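Local coordinates for Ras GTPase-activating-like protein rng2 (PDB 1P2X) that binds actin filaments through its calponin-homology domain and serves in building the contractile F-actin ring at the division site, at residues E35-L44 with L102-H110. Numbering follows the deposited sequence.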
loop_
_atom_site.group_PDB
_atom_site.type_symbol
_atom_site.label_atom_id
_atom_site.label_comp_id
_atom_site.label_asym_id
_atom_site.label_seq_id
_atom_site.Cartn_x
_atom_site.Cartn_y
_atom_site.Cartn_z
ATOM N N GLU A 35 0.537 -6.552 -1.640
ATOM C CA GLU A 35 1.235 -5.589 -2.490
ATOM C C GLU A 35 1.017 -5.880 -3.959
ATOM O O GLU A 35 0.754 -4.972 -4.746
ATOM C CB GLU A 35 2.734 -5.591 -2.233
ATOM C CG GLU A 35 3.111 -5.190 -0.842
ATOM C CD GLU A 35 4.457 -5.745 -0.476
ATOM O OE1 GLU A 35 5.472 -5.079 -0.784
ATOM O OE2 GLU A 35 4.488 -6.859 0.098
ATOM N N GLN A 36 1.142 -7.148 -4.330
ATOM C CA GLN A 36 0.966 -7.535 -5.721
ATOM C C GLN A 36 -0.448 -7.276 -6.225
ATOM O O GLN A 36 -0.634 -7.017 -7.411
ATOM C CB GLN A 36 1.336 -9.014 -5.923
ATOM C CG GLN A 36 2.840 -9.320 -5.878
ATOM C CD GLN A 36 3.608 -8.778 -7.078
ATOM O OE1 GLN A 36 3.157 -8.887 -8.218
ATOM N NE2 GLN A 36 4.779 -8.206 -6.825
ATOM N N SER A 37 -1.440 -7.335 -5.337
ATOM C CA SER A 37 -2.826 -7.112 -5.758
ATOM C C SER A 37 -3.135 -5.648 -6.066
ATOM O O SER A 37 -4.166 -5.343 -6.662
ATOM C CB SER A 37 -3.816 -7.636 -4.699
ATOM O OG SER A 37 -3.749 -6.882 -3.498
ATOM N N LEU A 38 -2.250 -4.742 -5.659
ATOM C CA LEU A 38 -2.477 -3.319 -5.888
ATOM C C LEU A 38 -1.931 -2.877 -7.233
ATOM O O LEU A 38 -2.207 -1.772 -7.683
ATOM C CB LEU A 38 -1.838 -2.470 -4.777
ATOM C CG LEU A 38 -2.305 -2.606 -3.325
ATOM C CD1 LEU A 38 -1.393 -1.761 -2.415
ATOM C CD2 LEU A 38 -3.757 -2.178 -3.172
ATOM N N ARG A 39 -1.156 -3.741 -7.877
ATOM C CA ARG A 39 -0.525 -3.377 -9.146
ATOM C C ARG A 39 -1.502 -3.001 -10.275
ATOM O O ARG A 39 -1.146 -2.239 -11.173
ATOM C CB ARG A 39 0.430 -4.485 -9.604
ATOM C CG ARG A 39 1.592 -4.713 -8.641
ATOM C CD ARG A 39 2.522 -5.833 -9.088
ATOM N NE ARG A 39 3.287 -5.485 -10.288
ATOM C CZ ARG A 39 3.920 -6.372 -11.047
ATOM N NH1 ARG A 39 3.871 -7.660 -10.731
ATOM N NH2 ARG A 39 4.601 -5.978 -12.121
ATOM N N ASN A 40 -2.726 -3.521 -10.233
ATOM C CA ASN A 40 -3.704 -3.187 -11.260
ATOM C C ASN A 40 -4.423 -1.854 -10.999
ATOM O O ASN A 40 -5.216 -1.405 -11.824
ATOM C CB ASN A 40 -4.728 -4.325 -11.450
ATOM C CG ASN A 40 -5.653 -4.517 -10.250
ATOM O OD1 ASN A 40 -5.835 -3.624 -9.425
ATOM N ND2 ASN A 40 -6.268 -5.691 -10.178
ATOM N N GLY A 41 -4.143 -1.235 -9.854
ATOM C CA GLY A 41 -4.693 0.073 -9.540
ATOM C C GLY A 41 -6.160 0.154 -9.156
ATOM O O GLY A 41 -6.644 1.229 -8.817
ATOM N N VAL A 42 -6.873 -0.965 -9.200
ATOM C CA VAL A 42 -8.291 -0.955 -8.853
ATOM C C VAL A 42 -8.557 -0.517 -7.409
ATOM O O VAL A 42 -9.353 0.389 -7.171
ATOM C CB VAL A 42 -8.955 -2.332 -9.104
ATOM C CG1 VAL A 42 -10.383 -2.333 -8.571
ATOM C CG2 VAL A 42 -8.962 -2.645 -10.611
ATOM N N VAL A 43 -7.907 -1.156 -6.446
ATOM C CA VAL A 43 -8.120 -0.803 -5.046
ATOM C C VAL A 43 -7.812 0.671 -4.780
ATOM O O VAL A 43 -8.575 1.366 -4.108
ATOM C CB VAL A 43 -7.256 -1.685 -4.113
ATOM C CG1 VAL A 43 -7.233 -1.111 -2.698
ATOM C CG2 VAL A 43 -7.802 -3.102 -4.098
ATOM N N LEU A 44 -6.689 1.139 -5.311
ATOM C CA LEU A 44 -6.271 2.515 -5.123
ATOM C C LEU A 44 -7.260 3.489 -5.770
ATOM O O LEU A 44 -7.569 4.534 -5.192
ATOM C CB LEU A 44 -4.869 2.715 -5.693
ATOM C CG LEU A 44 -3.737 1.988 -4.947
ATOM C CD1 LEU A 44 -2.430 2.151 -5.694
ATOM C CD2 LEU A 44 -3.615 2.551 -3.517
ATOM N N LEU A 102 7.501 -1.698 -4.568
ATOM C CA LEU A 102 6.188 -1.843 -3.934
ATOM C C LEU A 102 6.136 -1.324 -2.494
ATOM O O LEU A 102 5.084 -0.878 -2.025
ATOM C CB LEU A 102 5.733 -3.303 -3.998
ATOM C CG LEU A 102 5.271 -3.743 -5.398
ATOM C CD1 LEU A 102 5.068 -5.261 -5.447
ATOM C CD2 LEU A 102 3.981 -3.017 -5.771
ATOM N N PRO A 103 7.256 -1.416 -1.762
ATOM C CA PRO A 103 7.287 -0.894 -0.391
ATOM C C PRO A 103 7.018 0.616 -0.332
ATOM O O PRO A 103 6.555 1.135 0.689
ATOM C CB PRO A 103 8.705 -1.241 0.073
ATOM C CG PRO A 103 8.965 -2.536 -0.635
ATOM C CD PRO A 103 8.429 -2.274 -2.024
ATOM N N LYS A 104 7.316 1.320 -1.416
ATOM C CA LYS A 104 7.077 2.758 -1.461
ATOM C C LYS A 104 5.585 3.017 -1.584
ATOM O O LYS A 104 5.089 4.071 -1.183
ATOM C CB LYS A 104 7.819 3.402 -2.632
ATOM C CG LYS A 104 7.736 4.917 -2.653
ATOM C CD LYS A 104 8.669 5.521 -3.696
ATOM C CE LYS A 104 10.109 5.087 -3.463
ATOM N NZ LYS A 104 11.035 5.699 -4.464
ATOM N N VAL A 105 4.866 2.050 -2.147
ATOM C CA VAL A 105 3.418 2.167 -2.264
ATOM C C VAL A 105 2.826 2.038 -0.865
ATOM O O VAL A 105 2.008 2.858 -0.448
ATOM C CB VAL A 105 2.840 1.068 -3.186
ATOM C CG1 VAL A 105 1.325 1.060 -3.117
ATOM C CG2 VAL A 105 3.299 1.305 -4.622
ATOM N N ILE A 106 3.261 1.009 -0.144
ATOM C CA ILE A 106 2.807 0.771 1.219
ATOM C C ILE A 106 3.124 1.995 2.077
ATOM O O ILE A 106 2.335 2.392 2.929
ATOM C CB ILE A 106 3.504 -0.477 1.813
ATOM C CG1 ILE A 106 3.183 -1.713 0.960
ATOM C CG2 ILE A 106 3.073 -0.697 3.247
ATOM C CD1 ILE A 106 1.688 -1.915 0.700
ATOM N N TYR A 107 4.298 2.577 1.842
ATOM C CA TYR A 107 4.746 3.775 2.551
ATOM C C TYR A 107 3.803 4.932 2.228
ATOM O O TYR A 107 3.356 5.653 3.114
ATOM C CB TYR A 107 6.172 4.123 2.113
ATOM C CG TYR A 107 6.745 5.383 2.735
ATOM C CD1 TYR A 107 6.906 5.501 4.116
ATOM C CD2 TYR A 107 7.140 6.450 1.934
ATOM C CE1 TYR A 107 7.445 6.661 4.676
ATOM C CE2 TYR A 107 7.672 7.607 2.480
ATOM C CZ TYR A 107 7.821 7.708 3.845
ATOM O OH TYR A 107 8.324 8.868 4.376
ATOM N N CYS A 108 3.495 5.094 0.950
ATOM C CA CYS A 108 2.602 6.154 0.532
ATOM C C CYS A 108 1.245 5.992 1.215
ATOM O O CYS A 108 0.655 6.974 1.691
ATOM C CB CYS A 108 2.447 6.148 -0.992
ATOM S SG CYS A 108 1.245 7.348 -1.615
ATOM N N ILE A 109 0.759 4.755 1.294
ATOM C CA ILE A 109 -0.535 4.491 1.924
ATOM C C ILE A 109 -0.564 4.869 3.411
ATOM O O ILE A 109 -1.573 5.368 3.912
ATOM C CB ILE A 109 -0.931 3.015 1.758
ATOM C CG1 ILE A 109 -1.256 2.734 0.282
ATOM C CG2 ILE A 109 -2.110 2.674 2.668
ATOM C CD1 ILE A 109 -1.547 1.295 -0.027
ATOM N N HIS A 110 0.540 4.622 4.115
ATOM C CA HIS A 110 0.620 4.964 5.531
ATOM C C HIS A 110 0.564 6.494 5.695
ATOM O O HIS A 110 -0.185 7.014 6.523
ATOM C CB HIS A 110 1.921 4.432 6.156
ATOM C CG HIS A 110 1.864 2.992 6.578
ATOM N ND1 HIS A 110 2.087 2.595 7.880
ATOM C CD2 HIS A 110 1.671 1.856 5.865
ATOM C CE1 HIS A 110 2.033 1.277 7.952
ATOM N NE2 HIS A 110 1.788 0.801 6.743
#
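E35 and L102 bring the two backbones closest, CA to CA 6.4 Å, where the weakly bonded helical turn about 35-37 meets the beginning of the helix that runs through 102-110. A type I turn from L38 to G41 then redirects the chain into helix 42-47, and at the other end the L44 and I109 CA atoms are 9.3 Å apart. No hydrogen bond links the segments. At the start of its helix L102 carries the contact: its CB lies 3.7 Å from E35 OE1, its CD1 is 3.3 Å from Q36 NE2, and its CD2 approaches the CG of R39, whose chain crosses it at about a right angle. R39 NH1 donates to Q36 OE1 in the carbonyl plane, on a lone pair, tying together two side chains that border L102; R39 NE and NH2 donate to the backbone O of I96 and Y97, which helps fix the guanidinium. With CG anti to the carbonyl carbon (chi1 -62°), E35 sets CG 3.9 Å from I106 CD1. Further along, L38 CD1 meets I109 CD1 tip to tip at 3.9 Å and passes V105 CG1 at 4.0 Å, while L44 CD2 reaches the same I109 methyl. This calponin-homology core packing is mostly apolar, with polar atoms of E35 and Q36 against L102; the buried E35 carboxylate, OE1 bonded to Y9 OH and OE2 salt-bridged to R145 NH2, probably keeps its negative charge and connects this core to helices 2-23 and 136-147.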